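Local coordinates for maltose/maltodextrin-binding protein (Thermus thermophilus, PDB 2GH9), which binds maltotriose, and probably related maltodextrins, presumably as a periplasmic receptor that delivers them to a membrane transporter, at residues F149-G154 and Q197-L202; A168-A173 and L331-P336. All blocks are in the same frame, centred on the assembly; numbering follows the deposited sequence.

Contact 1. Residues F149-G154 and Q197-L202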
loop_
_atom_site.group_PDB
_atom_site.type_symbol
_atom_site.label_atom_id
_atom_site.label_comp_id
_atom_site.label_asym_id
_atom_site.label_seq_id
_atom_site.Cartn_x
_atom_site.Cartn_y
_atom_site.Cartn_z
ATOM N N PHE A 149 16.611 12.966 -0.516
ATOM C CA PHE A 149 15.592 12.011 -0.927
ATOM C C PHE A 149 15.997 10.551 -0.760
ATOM O O PHE A 149 17.044 10.104 -1.243
ATOM C CB PHE A 149 15.167 12.250 -2.376
ATOM C CG PHE A 149 14.200 11.232 -2.883
ATOM C CD1 PHE A 149 12.906 11.165 -2.360
ATOM C CD2 PHE A 149 14.562 10.334 -3.876
ATOM C CE1 PHE A 149 12.025 10.219 -2.812
ATOM C CE2 PHE A 149 13.659 9.392 -4.339
ATOM C CZ PHE A 149 12.399 9.338 -3.801
ATOM N N LEU A 150 15.128 9.795 -0.085
ATOM C CA LEU A 150 15.320 8.391 0.122
ATOM C C LEU A 150 13.970 7.687 0.006
ATOM O O LEU A 150 12.934 8.283 0.278
ATOM C CB LEU A 150 15.939 8.115 1.495
ATOM C CG LEU A 150 17.401 8.547 1.747
ATOM C CD1 LEU A 150 17.820 8.161 3.196
ATOM C CD2 LEU A 150 18.314 7.903 0.700
ATOM N N TYR A 151 14.013 6.429 -0.405
ATOM C CA TYR A 151 12.814 5.575 -0.447
ATOM C C TYR A 151 13.209 4.107 -0.597
ATOM O O TYR A 151 14.371 3.794 -0.889
ATOM C CB TYR A 151 11.836 6.023 -1.570
ATOM C CG TYR A 151 12.126 5.487 -2.959
ATOM C CD1 TYR A 151 13.266 5.879 -3.649
ATOM C CD2 TYR A 151 11.238 4.618 -3.603
ATOM C CE1 TYR A 151 13.545 5.401 -4.905
ATOM C CE2 TYR A 151 11.510 4.124 -4.882
ATOM C CZ TYR A 151 12.679 4.537 -5.524
ATOM O OH TYR A 151 13.001 4.108 -6.773
ATOM N N ASN A 152 12.235 3.220 -0.409
ATOM C CA ASN A 152 12.438 1.783 -0.578
ATOM C C ASN A 152 12.634 1.413 -2.051
ATOM O O ASN A 152 11.755 0.867 -2.696
ATOM C CB ASN A 152 11.268 1.013 0.062
ATOM C CG ASN A 152 11.548 -0.451 0.233
ATOM O OD1 ASN A 152 12.645 -0.947 -0.071
ATOM N ND2 ASN A 152 10.541 -1.177 0.743
ATOM N N ILE A 153 13.843 1.678 -2.550
ATOM C CA ILE A 153 14.158 1.614 -3.970
ATOM C C ILE A 153 13.998 0.247 -4.629
ATOM O O ILE A 153 13.698 0.153 -5.819
ATOM C CB ILE A 153 15.603 2.212 -4.208
ATOM C CG1 ILE A 153 15.946 2.334 -5.689
ATOM C CG2 ILE A 153 16.671 1.413 -3.467
ATOM C CD1 ILE A 153 17.085 3.327 -5.941
ATOM N N GLY A 154 14.210 -0.821 -3.868
ATOM C CA GLY A 154 14.075 -2.149 -4.405
ATOM C C GLY A 154 12.657 -2.662 -4.500
ATOM O O GLY A 154 12.427 -3.657 -5.141
ATOM N N GLN A 197 15.798 1.913 -15.944
ATOM C CA GLN A 197 16.903 2.883 -16.157
ATOM C C GLN A 197 16.767 4.153 -15.291
ATOM O O GLN A 197 17.730 4.608 -14.668
ATOM C CB GLN A 197 16.983 3.265 -17.635
ATOM C CG GLN A 197 18.280 3.991 -18.021
ATOM C CD GLN A 197 19.544 3.212 -17.628
ATOM O OE1 GLN A 197 19.764 2.094 -18.086
ATOM N NE2 GLN A 197 20.347 3.790 -16.761
ATOM N N PHE A 198 15.568 4.722 -15.231
ATOM C CA PHE A 198 15.329 5.848 -14.321
ATOM C C PHE A 198 15.617 5.474 -12.855
ATOM O O PHE A 198 16.251 6.257 -12.109
ATOM C CB PHE A 198 13.897 6.380 -14.450
ATOM C CG PHE A 198 13.535 7.344 -13.368
ATOM C CD1 PHE A 198 14.124 8.586 -13.330
ATOM C CD2 PHE A 198 12.649 6.995 -12.362
ATOM C CE1 PHE A 198 13.846 9.472 -12.314
ATOM C CE2 PHE A 198 12.368 7.878 -11.335
ATOM C CZ PHE A 198 12.955 9.123 -11.319
ATOM N N ILE A 199 15.147 4.289 -12.441
ATOM C CA ILE A 199 15.421 3.814 -11.088
ATOM C C ILE A 199 16.932 3.637 -10.885
ATOM O O ILE A 199 17.468 4.108 -9.891
ATOM C CB ILE A 199 14.622 2.546 -10.699
ATOM C CG1 ILE A 199 13.116 2.838 -10.706
ATOM C CG2 ILE A 199 15.071 2.044 -9.309
ATOM C CD1 ILE A 199 12.213 1.615 -10.900
ATOM N N LYS A 200 17.621 3.014 -11.835
ATOM C CA LYS A 200 19.104 2.991 -11.784
ATOM C C LYS A 200 19.718 4.379 -11.632
ATOM O O LYS A 200 20.597 4.593 -10.789
ATOM C CB LYS A 200 19.698 2.316 -13.013
ATOM C CG LYS A 200 19.643 0.837 -12.954
ATOM C CD LYS A 200 20.173 0.180 -14.252
ATOM C CE LYS A 200 21.698 0.256 -14.388
ATOM N NZ LYS A 200 22.107 -0.405 -15.680
ATOM N N ASP A 201 19.221 5.321 -12.432
ATOM C CA ASP A 201 19.743 6.682 -12.451
ATOM C C ASP A 201 19.594 7.360 -11.113
ATOM O O ASP A 201 20.389 8.226 -10.783
ATOM C CB ASP A 201 19.060 7.543 -13.532
ATOM C CG ASP A 201 19.402 7.116 -14.954
ATOM O OD1 ASP A 201 20.324 6.294 -15.158
ATOM O OD2 ASP A 201 18.731 7.611 -15.890
ATOM N N LEU A 202 18.552 7.001 -10.356
ATOM C CA LEU A 202 18.342 7.543 -9.010
ATOM C C LEU A 202 19.555 7.233 -8.115
ATOM O O LEU A 202 19.826 7.940 -7.158
ATOM C CB LEU A 202 17.031 6.990 -8.380
ATOM C CG LEU A 202 15.689 7.566 -8.893
ATOM C CD1 LEU A 202 14.470 6.889 -8.255
ATOM C CD2 LEU A 202 15.606 9.063 -8.645
#

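Contact 2. Residues A168-A173 and L331-P336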
loop_
_atom_site.group_PDB
_atom_site.type_symbol
_atom_site.label_atom_id
_atom_site.label_comp_id
_atom_site.label_asym_id
_atom_site.label_seq_id
_atom_site.Cartn_x
_atom_site.Cartn_y
_atom_site.Cartn_z
ATOM N N ALA A 168 2.838 2.151 -18.419
ATOM C CA ALA A 168 2.021 1.029 -17.921
ATOM C C ALA A 168 0.764 1.565 -17.244
ATOM O O ALA A 168 0.864 2.217 -16.222
ATOM C CB ALA A 168 2.836 0.161 -16.924
ATOM N N GLU A 169 -0.409 1.315 -17.824
ATOM C CA GLU A 169 -1.689 1.722 -17.200
ATOM C C GLU A 169 -1.859 1.035 -15.836
ATOM O O GLU A 169 -2.203 1.652 -14.838
ATOM C CB GLU A 169 -2.855 1.360 -18.127
ATOM C CG GLU A 169 -4.256 1.614 -17.578
ATOM C CD GLU A 169 -4.467 3.034 -17.038
ATOM O OE1 GLU A 169 -3.920 4.011 -17.602
ATOM O OE2 GLU A 169 -5.206 3.169 -16.036
ATOM N N ASN A 170 -1.593 -0.256 -15.824
ATOM C CA ASN A 170 -1.581 -1.034 -14.616
ATOM C C ASN A 170 -0.636 -2.197 -14.870
ATOM O O ASN A 170 0.210 -2.102 -15.777
ATOM C CB ASN A 170 -3.013 -1.469 -14.247
ATOM C CG ASN A 170 -3.180 -1.753 -12.747
ATOM O OD1 ASN A 170 -2.324 -2.393 -12.139
ATOM N ND2 ASN A 170 -4.274 -1.275 -12.158
ATOM N N VAL A 171 -0.736 -3.259 -14.057
ATOM C CA VAL A 171 0.120 -4.414 -14.186
ATOM C C VAL A 171 -0.249 -5.210 -15.437
ATOM O O VAL A 171 0.622 -5.649 -16.178
ATOM C CB VAL A 171 0.033 -5.332 -12.934
ATOM C CG1 VAL A 171 0.815 -6.629 -13.158
ATOM C CG2 VAL A 171 0.573 -4.608 -11.705
ATOM N N PHE A 172 -1.548 -5.381 -15.648
ATOM C CA PHE A 172 -2.087 -6.206 -16.728
ATOM C C PHE A 172 -3.006 -5.386 -17.630
ATOM O O PHE A 172 -3.709 -4.496 -17.156
ATOM C CB PHE A 172 -2.932 -7.336 -16.151
ATOM C CG PHE A 172 -2.211 -8.239 -15.195
ATOM C CD1 PHE A 172 -1.233 -9.111 -15.639
ATOM C CD2 PHE A 172 -2.574 -8.278 -13.859
ATOM C CE1 PHE A 172 -0.595 -9.985 -14.746
ATOM C CE2 PHE A 172 -1.957 -9.143 -12.979
ATOM C CZ PHE A 172 -0.967 -9.997 -13.416
ATOM N N ALA A 173 -3.020 -5.713 -18.922
ATOM C CA ALA A 173 -3.977 -5.138 -19.870
ATOM C C ALA A 173 -5.408 -5.594 -19.539
ATOM O O ALA A 173 -5.604 -6.707 -19.052
ATOM C CB ALA A 173 -3.598 -5.539 -21.300
ATOM N N LEU A 331 -4.569 10.443 -9.478
ATOM C CA LEU A 331 -3.465 10.146 -10.398
ATOM C C LEU A 331 -3.190 8.641 -10.561
ATOM O O LEU A 331 -2.564 8.215 -11.535
ATOM C CB LEU A 331 -2.204 10.834 -9.915
ATOM C CG LEU A 331 -2.287 12.322 -9.618
ATOM C CD1 LEU A 331 -0.951 12.788 -9.076
ATOM C CD2 LEU A 331 -2.751 13.147 -10.839
ATOM N N GLY A 332 -3.697 7.844 -9.619
ATOM C CA GLY A 332 -3.312 6.452 -9.476
ATOM C C GLY A 332 -4.235 5.437 -10.132
ATOM O O GLY A 332 -5.207 5.803 -10.785
ATOM N N ALA A 333 -3.893 4.162 -9.962
ATOM C CA ALA A 333 -4.718 3.036 -10.381
ATOM C C ALA A 333 -4.777 2.026 -9.241
ATOM O O ALA A 333 -3.744 1.743 -8.634
ATOM C CB ALA A 333 -4.123 2.390 -11.610
ATOM N N PRO A 334 -5.968 1.438 -8.968
ATOM C CA PRO A 334 -6.004 0.377 -7.963
ATOM C C PRO A 334 -5.154 -0.823 -8.359
ATOM O O PRO A 334 -5.149 -1.225 -9.531
ATOM C CB PRO A 334 -7.489 -0.045 -7.894
ATOM C CG PRO A 334 -8.255 0.960 -8.627
ATOM C CD PRO A 334 -7.293 1.681 -9.567
ATOM N N MET A 335 -4.454 -1.398 -7.387
ATOM C CA MET A 335 -3.849 -2.695 -7.567
ATOM C C MET A 335 -4.891 -3.700 -8.091
ATOM O O MET A 335 -6.072 -3.628 -7.724
ATOM C CB MET A 335 -3.286 -3.217 -6.248
ATOM C CG MET A 335 -1.999 -2.569 -5.858
ATOM S SD MET A 335 -1.279 -3.302 -4.438
ATOM C CE MET A 335 -2.402 -2.778 -3.123
ATOM N N PRO A 336 -4.445 -4.662 -8.928
ATOM C CA PRO A 336 -5.320 -5.767 -9.245
ATOM C C PRO A 336 -5.507 -6.646 -8.013
ATOM O O PRO A 336 -4.560 -6.811 -7.210
ATOM C CB PRO A 336 -4.544 -6.561 -10.310
ATOM C CG PRO A 336 -3.458 -5.682 -10.774
ATOM C CD PRO A 336 -3.136 -4.808 -9.575
#

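Contact 1. Residues F149-G154 and Q197-L202
The phenol oxygen of Tyr151 lies against two aliphatic side chains of helix 189-204: Tyr151 OH is 3.5 Å from Leu202 CD1, and Tyr151 OH is 3.9 Å from Ile199 CG2. Tyr151 OH is also hydrogen-bonded to Asn159 OD1 in helix 156-166, which gives a buried hydroxyl a polar mate beside the aliphatic groups of Leu202 and Ile199. CG of Tyr151 sits between its backbone N and carbonyl carbon (chi1 84°), a torsion that swings the hydroxyl end closer to the helix than the direction of CB alone would suggest. The ring reaches across the Leu202 side chain at about a right angle; Tyr151 CE1 is 3.8 Å from Leu202 CD1. A leucine in place of Tyr151 would probably leave Asn159 OD1 without this hydroxyl and open a gap beside Leu202 CD1. Ile153 supplies the second half of the contact: its CG1 packs 3.7 Å from CG2 of Ile199, the two side chains lying alongside and running opposite ways. Asn152 centres an inverse gamma turn, closed by a weak bond from Ile153 N to Tyr151 O, and Ile153 CA lies over one face of the Tyr151 ring. Such buried helix packing beside a sheet is consistent with one lobe of the periplasmic binding protein fold.

Contact 2. Residues A168-A173 and L331-P336
One side-chain amide, that of Asn170, makes the polar part of this contact. Its ND2 donates to the backbone oxygen of Pro334 over 2.8 Å, with an N-H...O angle of 158°. The acceptor lies almost in the plane of the amide, whereas the donor stands tilted 25° from the carbonyl plane of Pro334. The other end of the same amide turns back on its own chain: Asn170 OD1 takes the N-H of Val171 in the carbonyl plane, on a lone pair, at 2.6 Å. With CG anti to the backbone N (chi1 -155°), the side chain extends toward 331-336, and the two bonds together fix how the amide is flipped.

Carbon groups flank the amide. The methyl CB of Ala333 is 3.7 Å from Asn170 ND2 and also lies near the backbone oxygen of Glu169, to which Lys164 NZ is hydrogen-bonded. Pro336 sets its CD 3.6 Å from Asn170 OD1. The apolar pairs come from CG of the same proline ring, which touches both Val171 CB and Phe172 CD2, each at 4.1 Å, meeting the phenyl ring obliquely. Val171 CG1, in turn, sits over the centre of the Phe172 ring. Met341 of helix 341-357 and Leu180 also touch Pro336, so its ring is wedged among several hydrophobic groups.

Met335 points away from 168-173 and touches a bound glucose unit, while its backbone oxygen accepts a hydrogen bond from His64. The chemistry thus implies a junction held by one directional hydrogen bond from a side-chain amide, which engages a proline carbonyl directly before a sugar-contacting residue, with hydrophobic packing alongside.

Contacts 1 and 2 lie about 20 Å apart between centres and about 11 Å between nearest atoms, without touching. Their segments alternate along the chain: 149-154, then 168-173, 197-202 and finally 331-336. Helix 156-166 runs between the first two and meets contact 1 through Asn159 and Phe162, while its Lys164 NZ is hydrogen-bonded to the backbone oxygen of Glu169 in contact 2. Strand 149-150 belongs to the four-stranded sheet, whereas strand 333-334 pairs with 265-273 in the larger sheet. The two sheets are consistent with the two lobes of a periplasmic binding protein, sugar held between them: contact 2, carrying Met335, lies by the pocket, and contact 1 stands back, the Tyr151 side chain about 10 Å from a bound glucose unit.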